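Local coordinates for protein adenylyltransferase and sulfurtransferase uba4 (Chaetomium thermophilum, PDB 6YUB) that probably activates a ubiquitin-like sulfur carrier by adenylating its C-terminal glycine, then helps thiolate it, for tRNA wobble-uridine modification and molybdopterin synthesis, at residues Lys5-Ser8 against Lys9-Glu13; Asp91-Ile94 against Thr95-Glu99; Ile223-Val227 against Ser228-Met232. All coordinates share one frame; numbering follows the deposited sequence.

Contact 1: Lys5-Ser8 against Lys9-Glu13; sequences KSLS and KEEIE
S6 brings the chain toward E11 at the start of helix 9-19, where S8 and E11 form a capping box and L7 and I12 stand at the two positions of a hydrophobic staple. The main chain of S6 is extended, and its carbonyl O passes 4.2 Å from OE1 of E11, a neighbourly distance and no bond. L7 comes next, and being apolar it suits a place that faces protein: its CB lies 4.0 Å from CG1 of I12, five residues on, and the side chain also packs on Q29, L30 and M33 of helix 25-33. The CA of L7 also runs 3.5 Å from E11 OE1, so the carboxylate lies close beside the incoming chain. S8 is the N-cap. Its small hydroxyl, with OG between the backbone N and the carbonyl carbon (chi1 70°), can reach forward to the first turn and accept a weak bond of 3.4 Å from E11 N. The return half of the box is firmer. E11 turns CG beside its own backbone N and then runs extended, and its OE1 accepts from S8 N at 2.8 Å, almost perfectly straight at 177°, through the anti lone pair. Glutamate suits this third helical position because it is long enough to reach back, and the positive end of the helix dipole would probably stabilise its negative charge. E10 beside it is salt-bridged to R14 farther along the helix. The regular helical pattern begins at the same serine: I12 N gives a hydrogen bond of 3.1 Å to S8 O, and I12 CG1 lies 3.5 Å from that oxygen.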
# COMPACT_ATOMS: atom_id res chain seq x y z
N LYS B 5 -4.03 19.73 -29.39
CA LYS B 5 -5.46 19.54 -29.55
C LYS B 5 -5.79 18.24 -30.27
O LYS B 5 -6.98 17.95 -30.49
CB LYS B 5 -6.07 20.72 -30.31
CG LYS B 5 -5.70 22.10 -29.76
CD LYS B 5 -6.81 22.68 -28.88
CE LYS B 5 -6.42 24.04 -28.33
NZ LYS B 5 -5.93 23.97 -26.92
N SER B 6 -4.78 17.46 -30.65
CA SER B 6 -4.99 16.22 -31.39
C SER B 6 -4.03 15.16 -30.88
O SER B 6 -3.00 15.46 -30.28
CB SER B 6 -4.77 16.42 -32.90
OG SER B 6 -5.84 17.14 -33.49
N LEU B 7 -4.39 13.90 -31.14
CA LEU B 7 -3.54 12.76 -30.83
C LEU B 7 -3.01 12.17 -32.14
O LEU B 7 -3.78 11.97 -33.08
CB LEU B 7 -4.29 11.69 -30.04
CG LEU B 7 -4.80 12.04 -28.64
CD1 LEU B 7 -5.14 10.75 -27.90
CD2 LEU B 7 -3.79 12.85 -27.87
N SER B 8 -1.75 11.86 -32.14
CA SER B 8 -1.17 11.24 -33.33
C SER B 8 -1.58 9.76 -33.39
O SER B 8 -2.02 9.21 -32.41
CB SER B 8 0.35 11.32 -33.42
OG SER B 8 0.92 10.50 -32.46
N LYS B 9 -1.41 9.12 -34.52
CA LYS B 9 -1.70 7.72 -34.63
C LYS B 9 -0.93 6.89 -33.61
O LYS B 9 -1.50 5.98 -33.12
CB LYS B 9 -1.42 7.19 -36.02
CG LYS B 9 -2.62 6.60 -36.72
CD LYS B 9 -3.77 7.58 -36.77
CE LYS B 9 -4.94 7.09 -37.58
NZ LYS B 9 -4.67 7.17 -39.03
N GLU B 10 0.36 7.15 -33.33
CA GLU B 10 1.15 6.35 -32.35
C GLU B 10 0.57 6.53 -30.93
O GLU B 10 0.54 5.64 -30.13
CB GLU B 10 2.73 6.59 -32.31
CG GLU B 10 3.43 6.94 -30.95
CD GLU B 10 4.61 5.99 -30.44
OE1 GLU B 10 5.79 6.27 -30.66
OE2 GLU B 10 4.41 4.96 -29.77
N GLU B 11 0.21 7.76 -30.61
CA GLU B 11 -0.36 8.07 -29.25
C GLU B 11 -1.75 7.34 -29.04
O GLU B 11 -2.04 6.83 -28.01
CB GLU B 11 -0.47 9.59 -28.91
CG GLU B 11 0.82 10.35 -29.22
CD GLU B 11 0.66 11.89 -29.17
OE1 GLU B 11 -0.18 12.44 -29.89
OE2 GLU B 11 1.35 12.61 -28.43
N ILE B 12 -2.60 7.31 -30.06
CA ILE B 12 -3.87 6.59 -29.98
C ILE B 12 -3.63 5.13 -29.59
O ILE B 12 -4.29 4.60 -28.69
CB ILE B 12 -4.63 6.70 -31.31
CG1 ILE B 12 -5.17 8.12 -31.49
CG2 ILE B 12 -5.75 5.67 -31.38
CD1 ILE B 12 -5.57 8.46 -32.91
N GLU B 13 -2.68 4.47 -30.25
CA GLU B 13 -2.39 3.08 -29.93
C GLU B 13 -1.76 2.95 -28.55
O GLU B 13 -2.13 2.07 -27.77
CB GLU B 13 -1.46 2.48 -30.99
CG GLU B 13 -0.86 1.13 -30.63
CD GLU B 13 -0.02 0.54 -31.76
OE1 GLU B 13 -0.12 1.07 -32.89
OE2 GLU B 13 0.73 -0.44 -31.53

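Contact 2: Asp91-Ile94 against Thr95-Glu99; sequences DSLI and THLIE
L93 and L97 meet one turn apart on the inner side of helix 89-100, the helix of a beta-alpha-beta crossover between the neighbouring parallel strands 60-64 and 105-109 of the Rossmann-like ThiF domain. This is the tightly packed side. CD1 of L93 lies 4.0 Å from CG of L97, the two branched ends meeting at a slant, and both leucines press on A50 of helix 46-56, with L97 also on A54. L97 holds CG beside its own backbone N (chi1 -59°), which brings CG within 3.2 Å of L93 O, the carbonyl that accepts from L97 N. An alanine in place of L97 would remove both methyl branches, and the gap opened against L93 and the alanines of helix 46-56 would probably weaken the hold of this helix on its neighbour. H96 is buried too: Q51 at NE2, a weak bond from ND1 to E99 OE1 at the ring edge, and a stacked side chain of another protein chain together probably limit the imidazole's rotation. The looser side begins at I98, which is exposed; its CD1 touches I94 CG2 at 3.6 Å, and both isoleucines also touch Y106 of strand 105-109. D91, partly exposed, is salt-bridged to R110. Threonine suits position 95 because its hydroxyl, set beside the backbone N, can reach back one turn. D91 O is therefore gripped twice, by T95 N at 3.0 Å and by T95 OG1 at 2.9 Å, the donors approaching from opposite faces of the carbonyl plane.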
# COMPACT_ATOMS: atom_id res chain seq x y z
N ASP B 91 19.83 11.09 -14.45
CA ASP B 91 20.14 10.55 -15.77
C ASP B 91 19.82 9.06 -15.84
O ASP B 91 19.31 8.58 -16.86
CB ASP B 91 21.61 10.79 -16.10
CG ASP B 91 21.91 12.24 -16.42
OD1 ASP B 91 21.11 12.88 -17.14
OD2 ASP B 91 22.95 12.75 -15.96
N SER B 92 20.10 8.31 -14.77
CA SER B 92 19.79 6.88 -14.76
C SER B 92 18.29 6.65 -14.79
O SER B 92 17.81 5.71 -15.44
CB SER B 92 20.41 6.23 -13.52
OG SER B 92 20.00 4.88 -13.40
N LEU B 93 17.52 7.49 -14.09
CA LEU B 93 16.07 7.34 -14.08
C LEU B 93 15.47 7.68 -15.43
O LEU B 93 14.59 6.95 -15.92
CB LEU B 93 15.47 8.23 -12.99
CG LEU B 93 13.95 8.35 -12.98
CD1 LEU B 93 13.31 6.98 -12.97
CD2 LEU B 93 13.48 9.17 -11.77
N ILE B 94 15.93 8.77 -16.05
CA ILE B 94 15.40 9.15 -17.36
C ILE B 94 15.74 8.10 -18.41
O ILE B 94 14.98 7.90 -19.37
CB ILE B 94 15.94 10.54 -17.76
CG1 ILE B 94 15.27 11.61 -16.89
CG2 ILE B 94 15.71 10.80 -19.24
CD1 ILE B 94 15.91 12.98 -16.98
N THR B 95 16.87 7.40 -18.25
CA THR B 95 17.19 6.33 -19.18
C THR B 95 16.09 5.27 -19.19
O THR B 95 15.70 4.78 -20.25
CB THR B 95 18.54 5.69 -18.81
OG1 THR B 95 19.59 6.65 -19.00
CG2 THR B 95 18.80 4.47 -19.69
N HIS B 96 15.57 4.92 -18.01
CA HIS B 96 14.50 3.93 -17.91
C HIS B 96 13.16 4.52 -18.34
O HIS B 96 12.34 3.82 -18.95
CB HIS B 96 14.42 3.39 -16.49
CG HIS B 96 13.32 2.40 -16.27
ND1 HIS B 96 13.22 1.23 -17.00
CD2 HIS B 96 12.28 2.40 -15.41
CE1 HIS B 96 12.16 0.56 -16.59
NE2 HIS B 96 11.58 1.24 -15.63
N LEU B 97 12.91 5.79 -18.03
CA LEU B 97 11.67 6.42 -18.48
C LEU B 97 11.61 6.45 -20.00
O LEU B 97 10.56 6.15 -20.59
CB LEU B 97 11.55 7.83 -17.91
CG LEU B 97 11.56 7.95 -16.39
CD1 LEU B 97 11.44 9.41 -15.97
CD2 LEU B 97 10.45 7.13 -15.75
N ILE B 98 12.71 6.81 -20.66
CA ILE B 98 12.75 6.81 -22.12
C ILE B 98 12.46 5.42 -22.66
O ILE B 98 11.81 5.27 -23.70
CB ILE B 98 14.11 7.35 -22.61
CG1 ILE B 98 14.17 8.86 -22.37
CG2 ILE B 98 14.32 7.02 -24.08
CD1 ILE B 98 15.56 9.45 -22.52
N GLU B 99 12.92 4.38 -21.96
CA GLU B 99 12.58 3.02 -22.35
C GLU B 99 11.08 2.79 -22.27
O GLU B 99 10.48 2.21 -23.19
CB GLU B 99 13.31 2.01 -21.46
CG GLU B 99 14.81 1.92 -21.71
CD GLU B 99 15.46 0.84 -20.87
OE1 GLU B 99 15.03 0.64 -19.72
OE2 GLU B 99 16.41 0.18 -21.36

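Contact 3: Ile223-Val227 against Ser228-Met232; sequences IKILV and SQLHM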
# COMPACT_ATOMS: atom_id res chain seq x y z
N ILE B 223 -2.12 12.34 -11.67
CA ILE B 223 -2.97 12.05 -12.82
C ILE B 223 -4.40 12.49 -12.54
O ILE B 223 -5.05 13.10 -13.40
CB ILE B 223 -2.89 10.55 -13.17
CG1 ILE B 223 -1.51 10.22 -13.74
CG2 ILE B 223 -3.98 10.17 -14.16
CD1 ILE B 223 -1.23 8.74 -13.91
N LYS B 224 -4.91 12.21 -11.34
CA LYS B 224 -6.24 12.68 -10.96
C LYS B 224 -6.36 14.19 -11.14
O LYS B 224 -7.32 14.69 -11.75
CB LYS B 224 -6.55 12.33 -9.50
CG LYS B 224 -6.90 10.88 -9.23
CD LYS B 224 -7.28 10.73 -7.76
CE LYS B 224 -7.22 9.29 -7.30
NZ LYS B 224 -7.38 9.20 -5.82
N ILE B 225 -5.39 14.94 -10.60
CA ILE B 225 -5.46 16.40 -10.63
C ILE B 225 -5.54 16.90 -12.07
O ILE B 225 -6.39 17.73 -12.41
CB ILE B 225 -4.25 17.00 -9.89
CG1 ILE B 225 -4.33 16.66 -8.40
CG2 ILE B 225 -4.20 18.51 -10.11
CD1 ILE B 225 -3.05 16.92 -7.64
N LEU B 226 -4.65 16.40 -12.93
CA LEU B 226 -4.57 16.91 -14.30
C LEU B 226 -5.78 16.50 -15.12
O LEU B 226 -6.30 17.30 -15.91
CB LEU B 226 -3.28 16.41 -14.96
CG LEU B 226 -1.98 16.94 -14.35
CD1 LEU B 226 -0.78 16.16 -14.87
CD2 LEU B 226 -1.83 18.43 -14.65
N VAL B 227 -6.26 15.27 -14.95
CA VAL B 227 -7.35 14.78 -15.79
C VAL B 227 -8.66 15.46 -15.43
O VAL B 227 -9.43 15.86 -16.31
CB VAL B 227 -7.45 13.24 -15.68
CG1 VAL B 227 -8.80 12.76 -16.20
CG2 VAL B 227 -6.31 12.59 -16.45
N SER B 228 -8.95 15.59 -14.14
CA SER B 228 -10.18 16.23 -13.68
C SER B 228 -9.99 17.71 -13.36
O SER B 228 -10.93 18.34 -12.88
CB SER B 228 -10.73 15.50 -12.45
OG SER B 228 -10.88 14.12 -12.70
N GLN B 229 -8.81 18.26 -13.60
CA GLN B 229 -8.55 19.68 -13.35
C GLN B 229 -8.88 20.05 -11.91
O GLN B 229 -9.50 21.09 -11.63
CB GLN B 229 -9.33 20.56 -14.32
CG GLN B 229 -9.03 20.29 -15.78
CD GLN B 229 -9.63 21.33 -16.70
OE1 GLN B 229 -10.85 21.48 -16.79
NE2 GLN B 229 -8.77 22.07 -17.39
N LEU B 230 -8.47 19.19 -10.97
CA LEU B 230 -8.75 19.44 -9.56
C LEU B 230 -7.99 20.65 -9.03
O LEU B 230 -8.35 21.17 -7.97
CB LEU B 230 -8.40 18.19 -8.74
CG LEU B 230 -9.04 16.89 -9.21
CD1 LEU B 230 -8.58 15.73 -8.35
CD2 LEU B 230 -10.56 17.00 -9.21
N HIS B 231 -6.95 21.10 -9.73
CA HIS B 231 -6.20 22.28 -9.34
C HIS B 231 -6.78 23.56 -9.93
O HIS B 231 -6.18 24.63 -9.77
CB HIS B 231 -4.73 22.14 -9.75
CG HIS B 231 -4.50 21.97 -11.22
ND1 HIS B 231 -5.38 21.31 -12.05
CD2 HIS B 231 -3.47 22.36 -12.01
CE1 HIS B 231 -4.91 21.30 -13.28
NE2 HIS B 231 -3.75 21.94 -13.29
N MET B 232 -7.94 23.49 -10.62
CA MET B 232 -8.58 24.69 -11.13
C MET B 232 -9.63 25.19 -10.14
O MET B 232 -10.24 24.40 -9.41
CB MET B 232 -9.24 24.42 -12.47
CG MET B 232 -8.27 24.04 -13.59
SD MET B 232 -7.06 25.34 -13.96
CE MET B 232 -5.56 24.60 -13.31
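I225 meets both L230 and H231 as the chain turns back past the end of helix 208-228. Its CG2, anti to the backbone N, lies 3.6 Å from H231 ND1 and as near to CG, approaching the imidazole obliquely. M232 lays its methyl CE over the centre of one face of that ring. Packed against a methyl group, ND1 is a buried polar atom for which the model offers no partner. S228 marks the last turn: its N donates to K224 O at 3.0 Å, and its CB rests 3.6 Å from the same oxygen. Serine suits this place because its short side chain stays close to the last turn while OG bonds to the backbone of another protein chain. Q229 then takes a positive phi of 54°, reversing the chain, and L230 N reaches back to I225 O at 2.9 Å. This bond after a positive-phi residue fits a C-terminal cap of the alpha-L kind, with I225 and L230 as an apolar pair beside it. The leucine points its CB toward the helix, 3.9 Å from I225 CA, and CD1 comes within 4.1 Å of K224 CB, and the side chain also packs on L246. The type I turn from Q229 to M232 finishes the reversal, with M232 N bonded to Q229 O at 3.0 Å.

Contacts 1, 2 and 3 follow one another along the chain without touching. The centres of contacts 1 and 2 lie about 23 Å apart, those of contacts 1 and 3 about 21 Å, and those of contacts 2 and 3 about 26 Å. Contact 1 opens helix 9-19, contact 2 lies within helix 89-100, and contact 3 closes helix 208-228, beside strand 127-130 of the central sheet. Helix 25-33 packs on contacts 1 and 3, helix 46-56 on contacts 2 and 3. All three come within reach of another protein chain, contact 1 through packing, the others also through hydrogen bonds. Contact 2 lies near K89 and L74, predicted to bind ATP; contacts 1 and 3 are structural.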